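Long-range contact in bacterial leucyl aminopeptidase (Legionella pneumophila, PDB 6ESL), which probably acts as a secreted zinc-dependent aminopeptidase of the M28 family, removing amino-terminal residues from peptides for nutrient acquisition: residues 277-290 / 344-358. Sequence-based numbering, arbitrary orientation.
With ZN (zinc ion), chain F.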
loop_
_atom_site.group_PDB
_atom_site.type_symbol
_atom_site.label_atom_id
_atom_site.label_comp_id
_atom_site.label_asym_id
_atom_site.label_seq_id
_atom_site.Cartn_x
_atom_site.Cartn_y
_atom_site.Cartn_z
ATOM N N VAL B 277 -19.937 8.804 0.599
ATOM C CA VAL B 277 -19.207 7.985 -0.400
ATOM C C VAL B 277 -18.315 7.048 0.338
ATOM O O VAL B 277 -17.476 7.461 1.177
ATOM C CB VAL B 277 -18.378 8.823 -1.370
ATOM C CG1 VAL B 277 -17.567 7.946 -2.321
ATOM C CG2 VAL B 277 -19.279 9.736 -2.165
ATOM N N LYS B 278 -18.483 5.780 0.014
ATOM C CA LYS B 278 -17.681 4.714 0.576
ATOM C C LYS B 278 -16.343 4.526 -0.144
ATOM O O LYS B 278 -15.319 4.363 0.489
ATOM C CB LYS B 278 -18.455 3.370 0.495
ATOM C CG LYS B 278 -17.571 2.228 0.977
ATOM C CD LYS B 278 -18.229 0.994 1.542
ATOM C CE LYS B 278 -17.160 0.355 2.440
ATOM N NZ LYS B 278 -17.445 -1.035 2.829
ATOM N N ALA B 279 -16.378 4.483 -1.490
ATOM C CA ALA B 279 -15.157 4.210 -2.257
ATOM C C ALA B 279 -15.243 4.761 -3.693
ATOM O O ALA B 279 -16.319 4.708 -4.346
ATOM C CB ALA B 279 -14.857 2.723 -2.274
ATOM N N VAL B 280 -14.077 5.216 -4.173
ATOM C CA VAL B 280 -13.942 5.841 -5.484
ATOM C C VAL B 280 -12.823 5.149 -6.302
ATOM O O VAL B 280 -11.733 4.859 -5.754
ATOM C CB VAL B 280 -13.590 7.324 -5.286
ATOM C CG1 VAL B 280 -13.493 8.013 -6.595
ATOM C CG2 VAL B 280 -14.666 7.969 -4.439
ATOM N N VAL B 281 -13.055 4.908 -7.595
ATOM C CA VAL B 281 -11.980 4.549 -8.486
ATOM C C VAL B 281 -11.937 5.578 -9.625
ATOM O O VAL B 281 -13.010 6.146 -10.038
ATOM C CB VAL B 281 -12.101 3.085 -9.004
ATOM C CG1 VAL B 281 -13.390 2.856 -9.750
ATOM C CG2 VAL B 281 -10.924 2.628 -9.852
ATOM N N GLN B 282 -10.737 5.829 -10.109
ATOM C CA GLN B 282 -10.500 6.702 -11.232
ATOM C C GLN B 282 -9.871 5.927 -12.390
ATOM O O GLN B 282 -8.843 5.226 -12.226
ATOM C CB GLN B 282 -9.603 7.855 -10.795
ATOM C CG GLN B 282 -9.061 8.797 -11.872
ATOM C CD GLN B 282 -10.124 9.667 -12.494
ATOM O OE1 GLN B 282 -11.308 9.601 -12.120
ATOM N NE2 GLN B 282 -9.688 10.571 -13.391
ATOM N N PHE B 283 -10.460 6.119 -13.561
ATOM C CA PHE B 283 -9.908 5.594 -14.843
ATOM C C PHE B 283 -9.390 6.717 -15.712
ATOM O O PHE B 283 -10.207 7.491 -16.336
ATOM C CB PHE B 283 -10.944 4.737 -15.547
ATOM C CG PHE B 283 -11.279 3.492 -14.815
ATOM C CD1 PHE B 283 -10.519 2.319 -15.002
ATOM C CD2 PHE B 283 -12.294 3.454 -13.923
ATOM C CE1 PHE B 283 -10.794 1.161 -14.278
ATOM C CE2 PHE B 283 -12.608 2.307 -13.252
ATOM C CZ PHE B 283 -11.793 1.178 -13.387
ATOM N N ASP B 284 -8.072 6.864 -15.650
ATOM C CA ASP B 284 -7.349 7.821 -16.442
ATOM C C ASP B 284 -6.275 7.057 -17.198
ATOM O O ASP B 284 -5.245 6.668 -16.646
ATOM C CB ASP B 284 -6.704 8.880 -15.549
ATOM C CG ASP B 284 -5.936 9.920 -16.341
ATOM O OD1 ASP B 284 -5.906 9.819 -17.585
ATOM O OD2 ASP B 284 -5.360 10.838 -15.719
ATOM N N MET B 285 -6.547 6.855 -18.475
ATOM C CA MET B 285 -5.654 6.216 -19.426
ATOM C C MET B 285 -5.740 4.696 -19.218
ATOM O O MET B 285 -5.195 4.083 -18.260
ATOM C CB MET B 285 -4.227 6.755 -19.474
ATOM C CG MET B 285 -4.173 8.249 -19.581
ATOM S SD MET B 285 -2.558 8.975 -19.697
ATOM C CE MET B 285 -1.723 8.337 -18.252
ATOM N N THR B 286 -6.469 4.086 -20.138
ATOM C CA THR B 286 -6.786 2.645 -20.080
ATOM C C THR B 286 -6.420 1.868 -21.350
ATOM O O THR B 286 -6.731 0.668 -21.480
ATOM C CB THR B 286 -8.297 2.445 -19.846
ATOM O OG1 THR B 286 -9.042 2.902 -20.957
ATOM C CG2 THR B 286 -8.762 3.061 -18.536
ATOM N N GLY B 287 -5.738 2.522 -22.283
ATOM C CA GLY B 287 -5.500 1.896 -23.580
ATOM C C GLY B 287 -4.113 1.693 -24.133
ATOM O O GLY B 287 -3.944 0.931 -25.058
ATOM N N TYR B 288 -3.124 2.406 -23.622
ATOM C CA TYR B 288 -1.786 2.293 -24.172
ATOM C C TYR B 288 -1.023 1.305 -23.441
ATOM O O TYR B 288 -0.985 1.306 -22.167
ATOM C CB TYR B 288 -1.086 3.673 -24.153
ATOM C CG TYR B 288 0.374 3.608 -24.649
ATOM C CD1 TYR B 288 0.697 3.738 -26.030
ATOM C CD2 TYR B 288 1.412 3.466 -23.737
ATOM C CE1 TYR B 288 2.040 3.700 -26.444
ATOM C CE2 TYR B 288 2.724 3.425 -24.154
ATOM C CZ TYR B 288 3.000 3.535 -25.518
ATOM O OH TYR B 288 4.310 3.435 -25.873
ATOM N N ARG B 289 -0.367 0.391 -24.187
ATOM C CA ARG B 289 0.505 -0.597 -23.621
ATOM C C ARG B 289 1.908 -0.278 -24.019
ATOM O O ARG B 289 2.188 0.048 -25.169
ATOM C CB ARG B 289 0.146 -2.029 -24.103
ATOM C CG ARG B 289 -1.002 -2.680 -23.339
ATOM C CD ARG B 289 -1.230 -4.090 -23.857
ATOM N NE ARG B 289 -2.328 -4.713 -23.142
ATOM C CZ ARG B 289 -2.782 -5.922 -23.413
ATOM N NH1 ARG B 289 -2.182 -6.638 -24.371
ATOM N NH2 ARG B 289 -3.775 -6.423 -22.689
ATOM N N ASN B 290 2.805 -0.320 -23.050
ATOM C CA ASN B 290 4.168 -0.086 -23.412
ATOM C C ASN B 290 4.718 -1.144 -24.379
ATOM O O ASN B 290 5.624 -0.909 -25.180
ATOM C CB ASN B 290 4.950 -0.135 -22.113
ATOM C CG ASN B 290 6.178 0.608 -22.241
ATOM O OD1 ASN B 290 6.095 1.850 -22.516
ATOM N ND2 ASN B 290 7.299 -0.094 -22.135
ATOM N N ILE B 344 -11.672 10.454 1.494
ATOM C CA ILE B 344 -12.608 9.471 0.976
ATOM C C ILE B 344 -11.721 8.438 0.273
ATOM O O ILE B 344 -10.881 8.829 -0.517
ATOM C CB ILE B 344 -13.622 10.156 0.058
ATOM C CG1 ILE B 344 -14.573 11.021 0.943
ATOM C CG2 ILE B 344 -14.395 9.128 -0.711
ATOM C CD1 ILE B 344 -15.445 12.037 0.191
ATOM N N PRO B 345 -11.877 7.116 0.575
ATOM C CA PRO B 345 -11.020 6.097 -0.016
ATOM C C PRO B 345 -11.106 6.080 -1.575
ATOM O O PRO B 345 -12.198 6.045 -2.097
ATOM C CB PRO B 345 -11.565 4.798 0.600
ATOM C CG PRO B 345 -12.066 5.225 1.961
ATOM C CD PRO B 345 -12.790 6.493 1.558
ATOM N N ALA B 346 -9.953 6.190 -2.241
ATOM C CA ALA B 346 -9.885 6.365 -3.666
ATOM C C ALA B 346 -8.703 5.642 -4.228
ATOM O O ALA B 346 -7.638 5.527 -3.573
ATOM C CB ALA B 346 -9.822 7.845 -4.022
ATOM N N ALA B 347 -8.870 5.113 -5.414
ATOM C CA ALA B 347 -7.820 4.280 -6.027
ATOM C C ALA B 347 -7.760 4.586 -7.520
ATOM O O ALA B 347 -8.766 5.057 -8.087
ATOM C CB ALA B 347 -8.108 2.822 -5.823
ATOM N N PHE B 348 -6.588 4.268 -8.108
ATOM C CA PHE B 348 -6.241 4.670 -9.462
ATOM C C PHE B 348 -5.414 3.532 -10.139
ATOM O O PHE B 348 -4.178 3.452 -10.005
ATOM C CB PHE B 348 -5.491 5.996 -9.466
ATOM C CG PHE B 348 -5.033 6.469 -10.813
ATOM C CD1 PHE B 348 -5.729 6.193 -11.970
ATOM C CD2 PHE B 348 -3.883 7.212 -10.943
ATOM C CE1 PHE B 348 -5.212 6.606 -13.224
ATOM C CE2 PHE B 348 -3.393 7.663 -12.186
ATOM C CZ PHE B 348 -4.102 7.403 -13.327
ATOM N N PRO B 349 -6.104 2.660 -10.894
ATOM C CA PRO B 349 -5.388 1.763 -11.758
ATOM C C PRO B 349 -5.122 2.419 -13.122
ATOM O O PRO B 349 -5.947 3.246 -13.552
ATOM C CB PRO B 349 -6.369 0.630 -11.933
ATOM C CG PRO B 349 -7.735 1.310 -11.876
ATOM C CD PRO B 349 -7.570 2.566 -11.082
ATOM N N CYS B 350 -4.011 2.075 -13.778
ATOM C CA CYS B 350 -3.599 2.760 -14.995
ATOM C C CYS B 350 -2.851 1.881 -15.952
ATOM O O CYS B 350 -2.396 0.798 -15.637
ATOM C CB CYS B 350 -2.784 4.063 -14.615
ATOM S SG CYS B 350 -2.326 5.206 -15.934
ATOM N N GLU B 351 -2.884 2.311 -17.186
ATOM C CA GLU B 351 -2.414 1.536 -18.331
ATOM C C GLU B 351 -0.920 1.250 -18.351
ATOM O O GLU B 351 -0.494 0.222 -18.919
ATOM C CB GLU B 351 -2.768 2.246 -19.653
ATOM C CG GLU B 351 -2.081 3.642 -19.767
ATOM C CD GLU B 351 -2.470 4.493 -20.978
ATOM O OE1 GLU B 351 -3.538 4.246 -21.526
ATOM O OE2 GLU B 351 -1.660 5.383 -21.337
ATOM N N THR B 352 -0.123 2.132 -17.769
ATOM C CA THR B 352 1.314 1.981 -17.717
ATOM C C THR B 352 1.843 2.486 -16.380
ATOM O O THR B 352 1.163 3.175 -15.622
ATOM C CB THR B 352 2.070 2.822 -18.782
ATOM O OG1 THR B 352 1.807 4.197 -18.550
ATOM C CG2 THR B 352 1.583 2.580 -20.196
ATOM N N SER B 353 3.100 2.229 -16.148
ATOM C CA SER B 353 3.783 2.965 -15.085
ATOM C C SER B 353 3.935 4.425 -15.491
ATOM O O SER B 353 3.812 4.810 -16.668
ATOM C CB SER B 353 5.206 2.380 -14.845
ATOM O OG SER B 353 6.052 2.732 -15.976
ATOM N N PHE B 354 4.328 5.210 -14.522
ATOM C CA PHE B 354 4.683 6.622 -14.731
ATOM C C PHE B 354 5.895 6.807 -15.643
ATOM O O PHE B 354 5.835 7.580 -16.626
ATOM C CB PHE B 354 4.939 7.345 -13.405
ATOM C CG PHE B 354 5.280 8.802 -13.619
ATOM C CD1 PHE B 354 4.267 9.732 -13.988
ATOM C CD2 PHE B 354 6.636 9.235 -13.528
ATOM C CE1 PHE B 354 4.566 11.037 -14.247
ATOM C CE2 PHE B 354 6.946 10.581 -13.795
ATOM C CZ PHE B 354 5.912 11.470 -14.155
ATOM N N ALA B 355 6.908 6.026 -15.416
ATOM C CA ALA B 355 8.084 6.059 -16.211
ATOM C C ALA B 355 7.882 5.654 -17.673
ATOM O O ALA B 355 8.506 6.182 -18.495
ATOM C CB ALA B 355 9.147 5.207 -15.585
ATOM N N ASP B 356 6.969 4.709 -17.890
ATOM C CA ASP B 356 6.646 4.137 -19.197
ATOM C C ASP B 356 5.318 4.611 -19.794
ATOM O O ASP B 356 4.746 3.939 -20.652
ATOM C CB ASP B 356 6.667 2.607 -19.126
ATOM C CG ASP B 356 8.018 2.061 -18.711
ATOM O OD1 ASP B 356 8.941 2.868 -18.477
ATOM O OD2 ASP B 356 8.157 0.823 -18.619
ATOM N N HIS B 357 4.832 5.762 -19.341
ATOM C CA HIS B 357 3.561 6.321 -19.813
ATOM C C HIS B 357 3.590 6.705 -21.297
ATOM O O HIS B 357 4.656 6.982 -21.856
ATOM C CB HIS B 357 3.164 7.533 -18.966
ATOM C CG HIS B 357 3.963 8.764 -19.261
ATOM N ND1 HIS B 357 3.583 9.690 -20.208
ATOM C CD2 HIS B 357 5.123 9.221 -18.733
ATOM C CE1 HIS B 357 4.474 10.665 -20.251
ATOM N NE2 HIS B 357 5.419 10.405 -19.366
ATOM N N ASN B 358 2.412 6.740 -21.923
ATOM C CA ASN B 358 2.304 7.035 -23.353
ATOM C C ASN B 358 2.978 8.359 -23.676
ATOM O O ASN B 358 2.785 9.355 -22.979
ATOM C CB ASN B 358 0.837 7.070 -23.785
ATOM C CG ASN B 358 0.672 7.371 -25.261
ATOM O OD1 ASN B 358 1.653 7.559 -25.983
ATOM N ND2 ASN B 358 -0.573 7.420 -25.720
HETATM ZN ZN ZN F . -5.755 12.178 -17.849
HETATM O O HOH W 1 -6.954 4.278 -15.822
HETATM O O HOH W 2 1.732 -1.035 -20.304
HETATM O O HOH W 3 -3.706 11.449 -17.598
#
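Two neighbouring parallel strands in the mixed sheet of the M28 peptidase domain, 277-282 and 346-350, pair here, and the chain leaving the first carries the zinc ligand Asp284. Val280 is held through both its backbone N and its O: N donates to Pro345 O (2.9 Å) and O accepts from Ala347 N, after which Gln282 N reaches Ala347 O almost in line with the carbonyl. Beyond Gln282 the direct ladder breaks, and a water that donates to Met285 O and Pro349 O bridges the two chains. Here Asp284 chelates one zinc through OD1 (2.4 Å) and OD2 (2.5 Å), with His209 and Asp222 as further ligands; OD2 also has a hydrogen bond with Ser334 OG. The Phe348 ring turns its edge to Asp284 O, CE1 lying 3.4 Å away. Further on, Glu351 N donates to Met285 O. With CG set between backbone N and carbonyl carbon (chi1 62°), the Glu351 chain extends to the loop at 287-288, where OE1 takes Gly287 N (2.9 Å) and, from above the carboxylate plane, Tyr288 N (2.8 Å, 176° at the hydrogen). Asn358 lays CB over one face of the Tyr288 ring, its amide nearly parallel (planes 8° apart) and OD1 bonded to Tyr360 N. Two backbone N-H groups thus converge on one oxygen of the buried carboxylate, which joins the loops following the two strands and is probably favoured in its charged form.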